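PDB 3N29: carboxynorspermidine decarboxylase from Campylobacter jejuni subsp. jejuni 81116, which probably removes the carboxyl group of carboxynorspermidine to give norspermidine, using pyridoxal 5'-phosphate held at a beta/alpha-barrel. Local coordinates for residues P45-E50 and P392-L397; P119-D124 and I136-L141; L319-L324 and G356-D361. All blocks are in the same frame, centred on the assembly; numbering follows the deposited sequence.

How the contacts relate
From the N terminus the chain first lays down strand 46-50, whose partner in contact 1, strand 393-397, arrives some 340 residues later, so that contact 1 encloses both other contacts. Contact 2 closes a short loop within the parallel barrel, where 119-124 leaves strand 113-118 and 136-141 ends the next strand. Only after it closes does contact 3 open, an antiparallel pairing of 319-324 with 356-361. Contacts 1 and 3 reach the same mixed sheet, their nearest atoms about 8 Å apart, whereas contact 2 lies on the opposite side of the chain's centre from both, its centre about 35 Å from that of contact 1.

Contact 1: P45-E50 and P392-L397; sequences PAYILE and PNLMLL
With CG anti to its carbonyl carbon (chi1 -60°), Tyr47 swings its ring toward Pro392 and Leu394, while Leu49 and Leu396, each with CG anti to the backbone N, run side by side on the same face of a parallel beta pairing. This pairing belongs to the mixed sheet that accompanies the beta/alpha-barrel, as in other decarboxylases of this fold, and it joins a strand near the N terminus to one near the C terminus. Five backbone hydrogen bonds alternate along it, from Asn393 N to Pro45 O at 3.1 Å through to Leu397 N to Leu49 O at 2.8 Å. Pro45 follows a cis peptide bond, and its CG rests 3.8 Å from CG of Pro392.

The Tyr47 face of the sheet is closely packed. CD2 of the ring lies 3.6 Å from Leu394 CD2, and farther along, Leu49 CD2 meets Leu396 CD1 at 4.0 Å. The tyrosine hydroxyl is held beyond the strands by His305 O and Asn383 ND2, which anchor the far end of the ring. On the other face stand Ala46, Ile48 and Met395, with the thioether sulfur SD of Met395 3.9 Å from Ala46 CB and with Leu403 and Met405 of strand 403-405 packed alongside. Strand 279-290 pairs antiparallel with the other edge of strand 46-50. Pro392 packs its ring against the tyrosine, its CB 3.4 Å from Tyr47 CE2.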
loop_
_atom_site.group_PDB
_atom_site.type_symbol
_atom_site.label_atom_id
_atom_site.label_comp_id
_atom_site.label_asym_id
_atom_site.label_seq_id
_atom_site.Cartn_x
_atom_site.Cartn_y
_atom_site.Cartn_z
ATOM N N PRO A 45 -12.505 -7.881 9.944
ATOM C CA PRO A 45 -11.205 -8.270 10.447
ATOM C C PRO A 45 -10.670 -7.362 11.520
ATOM O O PRO A 45 -11.209 -6.218 11.730
ATOM C CB PRO A 45 -10.310 -8.182 9.196
ATOM C CG PRO A 45 -10.966 -7.061 8.400
ATOM C CD PRO A 45 -12.427 -7.188 8.660
ATOM N N ALA A 46 -9.634 -7.832 12.220
ATOM C CA ALA A 46 -9.071 -7.010 13.290
ATOM C C ALA A 46 -7.588 -7.351 13.472
ATOM O O ALA A 46 -7.225 -8.504 13.511
ATOM C CB ALA A 46 -9.886 -7.230 14.693
ATOM N N TYR A 47 -6.726 -6.370 13.684
ATOM C CA TYR A 47 -5.387 -6.658 14.139
ATOM C C TYR A 47 -5.454 -6.657 15.692
ATOM O O TYR A 47 -5.952 -5.670 16.257
ATOM C CB TYR A 47 -4.386 -5.575 13.745
ATOM C CG TYR A 47 -4.195 -5.290 12.242
ATOM C CD1 TYR A 47 -3.290 -5.997 11.509
ATOM C CD2 TYR A 47 -4.961 -4.327 11.586
ATOM C CE1 TYR A 47 -3.110 -5.742 10.169
ATOM C CE2 TYR A 47 -4.765 -4.060 10.247
ATOM C CZ TYR A 47 -3.876 -4.809 9.522
ATOM O OH TYR A 47 -3.631 -4.497 8.161
ATOM N N ILE A 48 -4.938 -7.685 16.337
ATOM C CA ILE A 48 -5.011 -7.801 17.782
ATOM C C ILE A 48 -3.624 -7.911 18.400
ATOM O O ILE A 48 -2.879 -8.874 18.194
ATOM C CB ILE A 48 -5.928 -8.957 18.192
ATOM C CG1 ILE A 48 -7.282 -8.850 17.506
ATOM C CG2 ILE A 48 -6.092 -8.942 19.766
ATOM C CD1 ILE A 48 -8.245 -9.997 17.896
ATOM N N LEU A 49 -3.206 -6.848 19.017
ATOM C CA LEU A 49 -1.905 -6.834 19.726
ATOM C C LEU A 49 -2.071 -7.407 21.111
ATOM O O LEU A 49 -3.067 -7.094 21.781
ATOM C CB LEU A 49 -1.392 -5.435 19.799
ATOM C CG LEU A 49 -0.156 -5.134 20.676
ATOM C CD1 LEU A 49 1.031 -5.600 20.004
ATOM C CD2 LEU A 49 0.008 -3.661 20.767
ATOM N N GLU A 50 -1.103 -8.212 21.540
ATOM C CA GLU A 50 -1.176 -8.893 22.822
ATOM C C GLU A 50 -0.211 -8.207 23.766
ATOM O O GLU A 50 0.975 -8.195 23.525
ATOM C CB GLU A 50 -0.925 -10.371 22.670
ATOM C CG GLU A 50 -1.966 -11.060 21.792
ATOM C CD GLU A 50 -1.592 -12.489 21.430
ATOM O OE1 GLU A 50 -1.314 -13.301 22.353
ATOM O OE2 GLU A 50 -1.562 -12.809 20.229
ATOM N N PRO A 392 -9.224 -3.387 8.865
ATOM C CA PRO A 392 -9.283 -4.140 10.144
ATOM C C PRO A 392 -9.213 -3.150 11.274
ATOM O O PRO A 392 -8.408 -2.230 11.189
ATOM C CB PRO A 392 -8.025 -5.033 10.097
ATOM C CG PRO A 392 -7.701 -5.078 8.559
ATOM C CD PRO A 392 -7.972 -3.659 8.151
ATOM N N ASN A 393 -10.021 -3.379 12.325
ATOM C CA ASN A 393 -9.941 -2.603 13.527
ATOM C C ASN A 393 -8.656 -2.942 14.276
ATOM O O ASN A 393 -8.034 -3.976 14.044
ATOM C CB ASN A 393 -11.165 -2.842 14.426
ATOM C CG ASN A 393 -12.501 -2.399 13.770
ATOM O OD1 ASN A 393 -12.566 -1.379 13.092
ATOM N ND2 ASN A 393 -13.553 -3.206 13.967
ATOM N N LEU A 394 -8.249 -2.005 15.093
ATOM C CA LEU A 394 -7.100 -2.179 15.983
ATOM C C LEU A 394 -7.590 -2.492 17.389
ATOM O O LEU A 394 -8.350 -1.732 17.965
ATOM C CB LEU A 394 -6.256 -0.932 15.957
ATOM C CG LEU A 394 -5.789 -0.349 14.625
ATOM C CD1 LEU A 394 -4.772 0.837 14.924
ATOM C CD2 LEU A 394 -5.259 -1.399 13.665
ATOM N N MET A 395 -7.137 -3.604 17.946
ATOM C CA MET A 395 -7.543 -4.039 19.263
ATOM C C MET A 395 -6.329 -4.478 20.070
ATOM O O MET A 395 -5.278 -4.849 19.506
ATOM C CB MET A 395 -8.538 -5.225 19.146
ATOM C CG MET A 395 -9.786 -4.969 18.215
ATOM S SD MET A 395 -10.997 -6.382 18.311
ATOM C CE MET A 395 -11.986 -5.710 19.619
ATOM N N LEU A 396 -6.505 -4.440 21.367
ATOM C CA LEU A 396 -5.514 -4.754 22.371
ATOM C C LEU A 396 -6.057 -5.816 23.284
ATOM O O LEU A 396 -7.038 -5.597 23.967
ATOM C CB LEU A 396 -5.127 -3.489 23.155
ATOM C CG LEU A 396 -4.091 -3.790 24.258
ATOM C CD1 LEU A 396 -2.777 -4.116 23.632
ATOM C CD2 LEU A 396 -3.971 -2.682 25.299
ATOM N N LEU A 397 -5.409 -6.980 23.349
ATOM C CA LEU A 397 -5.698 -7.963 24.365
ATOM C C LEU A 397 -4.779 -7.659 25.523
ATOM O O LEU A 397 -3.575 -7.862 25.450
ATOM C CB LEU A 397 -5.437 -9.393 23.857
ATOM C CG LEU A 397 -5.691 -10.538 24.833
ATOM C CD1 LEU A 397 -7.190 -10.585 25.171
ATOM C CD2 LEU A 397 -5.217 -11.940 24.266
#

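Contact 2: P119-D124 and I136-L141; sequences PAFKED and IVFNSL
The Phe121 ring is the main side chain of this contact, meeting Ile136, Val137 O and Phe138, while Pro119 on Asn139 forms a second patch. In the aromatic pair, CD2 of Phe121 lies 3.8 Å from CD1 of Phe138, and the two rings are steeply inclined, their planes at 79° with centroids 5.8 Å apart. Phe121 has CG anti to its carbonyl carbon (chi1 -69°), a turn that carries the ring from the loop across to the strand.

Aliphatic contacts complete the apolar side. The CG2 branch of Ile136 touches both rings from one side: it lies 3.8 Å from Phe121 CZ and over one face of Phe138, displaced toward the rim. At the other end of the contact, the CA of Pro119 packs on CB of Asn139 at 3.6 Å, bringing the start of the loop against the residue that follows the strand.

The polar element is a backbone carbonyl. Val137 O meets the edge of the Phe121 ring, in its plane, 3.5 Å from CE2. This oxygen is buried by the contact and has no hydrogen-bond partner in the model, so the ring edge, weakly positive at its hydrogens, probably offers it modest electrostatic compensation.

Together these residues bind the loop after strand 113-118 to strand 135-138 within a beta-alpha-beta unit of the barrel, whose crossover helix is 123-132. Phe147 of helix 141-147 packs on both phenylalanines, and strand 155-159 flanks strand 135-138, with Leu156 and Leu158 against Phe138. Beyond the loop, Lys122 and Asp124 form salt bridges with Asp299 and Arg390 of the second subunit, while strand 113-118 adds Thr116 to the packing around Phe121.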
loop_
_atom_site.group_PDB
_atom_site.type_symbol
_atom_site.label_atom_id
_atom_site.label_comp_id
_atom_site.label_asym_id
_atom_site.label_seq_id
_atom_site.Cartn_x
_atom_site.Cartn_y
_atom_site.Cartn_z
ATOM N N PRO A 119 15.797 11.740 4.827
ATOM C CA PRO A 119 16.656 12.039 3.647
ATOM C C PRO A 119 16.426 13.387 3.020
ATOM O O PRO A 119 17.231 13.802 2.229
ATOM C CB PRO A 119 16.272 10.936 2.633
ATOM C CG PRO A 119 15.383 10.001 3.382
ATOM C CD PRO A 119 14.871 10.617 4.605
ATOM N N ALA A 120 15.317 14.021 3.360
ATOM C CA ALA A 120 14.740 15.161 2.645
ATOM C C ALA A 120 14.011 16.133 3.526
ATOM O O ALA A 120 12.829 16.230 3.321
ATOM C CB ALA A 120 13.693 14.646 1.579
ATOM N N PHE A 121 14.622 16.824 4.512
ATOM C CA PHE A 121 13.876 17.834 5.319
ATOM C C PHE A 121 13.441 19.012 4.460
ATOM O O PHE A 121 14.177 19.444 3.582
ATOM C CB PHE A 121 14.671 18.402 6.511
ATOM C CG PHE A 121 14.928 17.416 7.631
ATOM C CD1 PHE A 121 13.904 16.984 8.462
ATOM C CD2 PHE A 121 16.193 16.940 7.848
ATOM C CE1 PHE A 121 14.125 16.028 9.460
ATOM C CE2 PHE A 121 16.435 16.015 8.826
ATOM C CZ PHE A 121 15.383 15.551 9.665
ATOM N N LYS A 122 12.275 19.578 4.752
ATOM C CA LYS A 122 11.770 20.715 3.977
ATOM C C LYS A 122 11.686 21.988 4.847
ATOM O O LYS A 122 11.446 21.937 6.060
ATOM C CB LYS A 122 10.411 20.379 3.368
ATOM C CG LYS A 122 10.498 19.359 2.213
ATOM C CD LYS A 122 9.095 18.867 1.755
ATOM C CE LYS A 122 8.286 19.912 1.082
ATOM N NZ LYS A 122 6.986 19.210 0.650
ATOM N N GLU A 123 11.808 23.145 4.218
ATOM C CA GLU A 123 11.713 24.402 4.955
ATOM C C GLU A 123 10.437 24.627 5.735
ATOM O O GLU A 123 10.490 25.277 6.789
ATOM C CB GLU A 123 11.916 25.593 4.014
ATOM C CG GLU A 123 13.290 25.625 3.494
ATOM C CD GLU A 123 13.572 26.847 2.675
ATOM O OE1 GLU A 123 13.107 27.953 3.093
ATOM O OE2 GLU A 123 14.264 26.684 1.636
ATOM N N ASP A 124 9.297 24.150 5.220
ATOM C CA ASP A 124 7.989 24.450 5.829
ATOM C C ASP A 124 7.796 23.624 7.103
ATOM O O ASP A 124 6.884 23.870 7.918
ATOM C CB ASP A 124 6.818 24.344 4.820
ATOM C CG ASP A 124 6.686 22.949 4.145
ATOM O OD1 ASP A 124 7.430 22.013 4.486
ATOM O OD2 ASP A 124 5.772 22.765 3.278
ATOM N N ILE A 136 18.433 15.731 15.807
ATOM C CA ILE A 136 18.141 15.773 14.392
ATOM C C ILE A 136 19.346 15.232 13.610
ATOM O O ILE A 136 20.488 15.660 13.797
ATOM C CB ILE A 136 17.741 17.160 13.941
ATOM C CG1 ILE A 136 16.387 17.566 14.566
ATOM C CG2 ILE A 136 17.527 17.218 12.361
ATOM C CD1 ILE A 136 16.064 19.128 14.366
ATOM N N VAL A 137 19.091 14.303 12.686
ATOM C CA VAL A 137 20.182 13.685 11.947
ATOM C C VAL A 137 19.956 14.023 10.523
ATOM O O VAL A 137 18.839 13.771 9.981
ATOM C CB VAL A 137 20.245 12.179 12.096
ATOM C CG1 VAL A 137 21.240 11.548 11.089
ATOM C CG2 VAL A 137 20.592 11.818 13.525
ATOM N N PHE A 138 20.970 14.632 9.931
ATOM C CA PHE A 138 20.894 14.967 8.499
ATOM C C PHE A 138 21.468 13.885 7.584
ATOM O O PHE A 138 22.380 13.130 7.934
ATOM C CB PHE A 138 21.589 16.297 8.233
ATOM C CG PHE A 138 20.988 17.485 8.995
ATOM C CD1 PHE A 138 19.769 18.031 8.619
ATOM C CD2 PHE A 138 21.660 18.006 10.157
ATOM C CE1 PHE A 138 19.229 19.098 9.321
ATOM C CE2 PHE A 138 21.120 19.041 10.851
ATOM C CZ PHE A 138 19.900 19.615 10.419
ATOM N N ASN A 139 20.924 13.843 6.375
ATOM C CA ASN A 139 21.324 12.888 5.353
ATOM C C ASN A 139 22.511 13.342 4.445
ATOM O O ASN A 139 23.122 12.537 3.808
ATOM C CB ASN A 139 20.122 12.524 4.454
ATOM C CG ASN A 139 20.436 11.400 3.526
ATOM O OD1 ASN A 139 20.521 11.598 2.288
ATOM N ND2 ASN A 139 20.687 10.224 4.106
ATOM N N SER A 140 22.821 14.636 4.405
ATOM C CA SER A 140 23.866 15.161 3.587
ATOM C C SER A 140 24.413 16.458 4.250
ATOM O O SER A 140 23.725 17.091 5.044
ATOM C CB SER A 140 23.283 15.508 2.214
ATOM O OG SER A 140 22.430 16.675 2.317
ATOM N N LEU A 141 25.583 16.893 3.797
ATOM C CA LEU A 141 26.188 18.137 4.304
ATOM C C LEU A 141 25.359 19.357 3.922
ATOM O O LEU A 141 25.207 20.276 4.730
ATOM C CB LEU A 141 27.613 18.280 3.777
ATOM C CG LEU A 141 28.588 17.258 4.349
ATOM C CD1 LEU A 141 30.014 17.501 3.762
ATOM C CD2 LEU A 141 28.587 17.333 5.882
#

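Contact 3: L319-L324 and G356-D361; sequences LNARIL and GEYAFD
Strands 321-324 and 356-360 run antiparallel with a pronounced twist, their N-to-C directions 139° apart, and are joined by a hydrogen-bonded pair at Arg322 and Ala359. The pairing lies in the mixed beta domain that accompanies the barrel, joining strand 321-325 to strand 354-360. Arg322 N donates to Ala359 O at 2.9 Å, and Ala359 N returns a bond to Arg322 O at 2.8 Å, both lying in the carbonyl plane. Two residues farther on, Leu324 N reaches Glu357 O at 2.8 Å, with the donor tilted out of that plane.

On one face Ala321 sets its methyl over the ring of Phe360, a CH-pi contact with CB 3.8 Å from the ring centroid and 17° off the normal. Ile323 and Tyr358 form the neighbouring non-hydrogen-bonded pair and lie side by side, CG1 of the isoleucine 3.7 Å from CE1 of the tyrosine. Its hydroxyl continues past this contact to Ser316 O, which secures the outer end of the ring. Around the opposite side Leu324 CD1 packs against Ala359 CB at 3.8 Å. Arg322 is bent at chi3 (-51°), and its NH2 passes near Ala359 CB, while its polar bonds go to residues beyond the two strands: NE to Glu339 in a salt bridge, NH2 to Asp334 O and NH1 to Ser333 OG. At the end of the pairing a water links Asn320 O, 2.6 Å away, to the backbone N of Asp361.

Strand 340-345 continues the mixed sheet next to strand 354-360: Leu344 exchanges a backbone bond with Gly356 and packs on Tyr358, while Ala341 touches both Leu324 and Glu357. Strand 369-372 supplies Ile370 beside Phe360, and its Val371 bonds with the backbone of Leu319.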
loop_
_atom_site.group_PDB
_atom_site.type_symbol
_atom_site.label_atom_id
_atom_site.label_comp_id
_atom_site.label_asym_id
_atom_site.label_seq_id
_atom_site.Cartn_x
_atom_site.Cartn_y
_atom_site.Cartn_z
ATOM N N LEU A 319 -2.442 -19.664 12.113
ATOM C CA LEU A 319 -2.577 -20.472 13.340
ATOM C C LEU A 319 -3.289 -21.801 13.022
ATOM O O LEU A 319 -4.293 -21.792 12.318
ATOM C CB LEU A 319 -3.367 -19.720 14.363
ATOM C CG LEU A 319 -3.660 -20.379 15.701
ATOM C CD1 LEU A 319 -2.399 -20.541 16.616
ATOM C CD2 LEU A 319 -4.774 -19.560 16.417
ATOM N N ASN A 320 -2.713 -22.912 13.518
ATOM C CA ASN A 320 -3.211 -24.273 13.329
ATOM C C ASN A 320 -3.186 -24.741 11.898
ATOM O O ASN A 320 -3.867 -25.671 11.569
ATOM C CB ASN A 320 -4.646 -24.458 13.861
ATOM C CG ASN A 320 -4.766 -24.140 15.328
ATOM O OD1 ASN A 320 -3.901 -24.495 16.115
ATOM N ND2 ASN A 320 -5.819 -23.397 15.701
ATOM N N ALA A 321 -2.434 -24.080 11.030
ATOM C CA ALA A 321 -2.323 -24.541 9.651
ATOM C C ALA A 321 -0.871 -24.641 9.247
ATOM O O ALA A 321 0.030 -24.020 9.889
ATOM C CB ALA A 321 -3.115 -23.584 8.693
ATOM N N ARG A 322 -0.616 -25.356 8.151
ATOM C CA ARG A 322 0.723 -25.397 7.578
ATOM C C ARG A 322 0.676 -24.855 6.168
ATOM O O ARG A 322 -0.231 -25.163 5.429
ATOM C CB ARG A 322 1.320 -26.812 7.552
ATOM C CG ARG A 322 1.280 -27.561 8.919
ATOM C CD ARG A 322 1.925 -28.972 8.967
ATOM N NE ARG A 322 1.385 -29.785 7.853
ATOM C CZ ARG A 322 1.922 -29.845 6.622
ATOM N NH1 ARG A 322 3.064 -29.219 6.327
ATOM N NH2 ARG A 322 1.330 -30.549 5.702
ATOM N N ILE A 323 1.695 -24.116 5.781
ATOM C CA ILE A 323 1.814 -23.628 4.369
ATOM C C ILE A 323 2.151 -24.818 3.457
ATOM O O ILE A 323 3.170 -25.538 3.665
ATOM C CB ILE A 323 2.871 -22.525 4.231
ATOM C CG1 ILE A 323 2.524 -21.279 5.065
ATOM C CG2 ILE A 323 3.171 -22.223 2.713
ATOM C CD1 ILE A 323 3.739 -20.389 5.310
ATOM N N LEU A 324 1.320 -25.030 2.436
ATOM C CA LEU A 324 1.582 -26.023 1.380
ATOM C C LEU A 324 2.212 -25.364 0.131
ATOM O O LEU A 324 3.061 -25.969 -0.474
ATOM C CB LEU A 324 0.308 -26.680 0.912
ATOM C CG LEU A 324 -0.407 -27.495 2.011
ATOM C CD1 LEU A 324 -1.859 -27.805 1.552
ATOM C CD2 LEU A 324 0.318 -28.779 2.400
ATOM N N GLY A 356 -2.173 -17.836 -0.076
ATOM C CA GLY A 356 -1.441 -19.070 -0.245
ATOM C C GLY A 356 -2.339 -20.279 -0.061
ATOM O O GLY A 356 -3.560 -20.130 0.103
ATOM N N GLU A 357 -1.767 -21.498 -0.143
ATOM C CA GLU A 357 -2.501 -22.729 0.046
ATOM C C GLU A 357 -2.045 -23.341 1.368
ATOM O O GLU A 357 -0.836 -23.403 1.611
ATOM C CB GLU A 357 -2.167 -23.726 -1.076
ATOM C CG GLU A 357 -3.067 -24.878 -1.071
ATOM C CD GLU A 357 -2.652 -25.982 -2.083
ATOM O OE1 GLU A 357 -3.174 -27.140 -1.957
ATOM O OE2 GLU A 357 -1.778 -25.698 -2.935
ATOM N N TYR A 358 -2.993 -23.677 2.239
ATOM C CA TYR A 358 -2.674 -24.117 3.582
ATOM C C TYR A 358 -3.431 -25.392 3.925
ATOM O O TYR A 358 -4.545 -25.656 3.388
ATOM C CB TYR A 358 -3.089 -23.034 4.599
ATOM C CG TYR A 358 -2.459 -21.653 4.461
ATOM C CD1 TYR A 358 -1.466 -21.242 5.323
ATOM C CD2 TYR A 358 -2.874 -20.749 3.462
ATOM C CE1 TYR A 358 -0.906 -19.979 5.225
ATOM C CE2 TYR A 358 -2.289 -19.440 3.360
ATOM C CZ TYR A 358 -1.313 -19.077 4.242
ATOM O OH TYR A 358 -0.768 -17.811 4.171
ATOM N N ALA A 359 -2.827 -26.170 4.823
ATOM C CA ALA A 359 -3.327 -27.421 5.268
ATOM C C ALA A 359 -3.845 -27.202 6.677
ATOM O O ALA A 359 -3.099 -26.646 7.519
ATOM C CB ALA A 359 -2.217 -28.455 5.325
ATOM N N PHE A 360 -5.086 -27.649 6.897
ATOM C CA PHE A 360 -5.745 -27.639 8.207
ATOM C C PHE A 360 -6.076 -29.077 8.663
ATOM O O PHE A 360 -6.176 -29.980 7.811
ATOM C CB PHE A 360 -7.047 -26.819 8.131
ATOM C CG PHE A 360 -6.849 -25.352 7.818
ATOM C CD1 PHE A 360 -6.845 -24.397 8.840
ATOM C CD2 PHE A 360 -6.706 -24.909 6.509
ATOM C CE1 PHE A 360 -6.720 -23.032 8.567
ATOM C CE2 PHE A 360 -6.534 -23.553 6.242
ATOM C CZ PHE A 360 -6.524 -22.620 7.251
ATOM N N ASP A 361 -6.258 -29.260 9.985
ATOM C CA ASP A 361 -6.691 -30.538 10.607
ATOM C C ASP A 361 -8.166 -30.867 10.464
ATOM O O ASP A 361 -8.578 -31.986 10.760
ATOM C CB ASP A 361 -6.508 -30.460 12.126
ATOM C CG ASP A 361 -5.099 -30.647 12.535
ATOM O OD1 ASP A 361 -4.221 -30.762 11.652
ATOM O OD2 ASP A 361 -4.862 -30.716 13.758
HETATM O O HOH W 1 -6.060 -27.086 11.750
#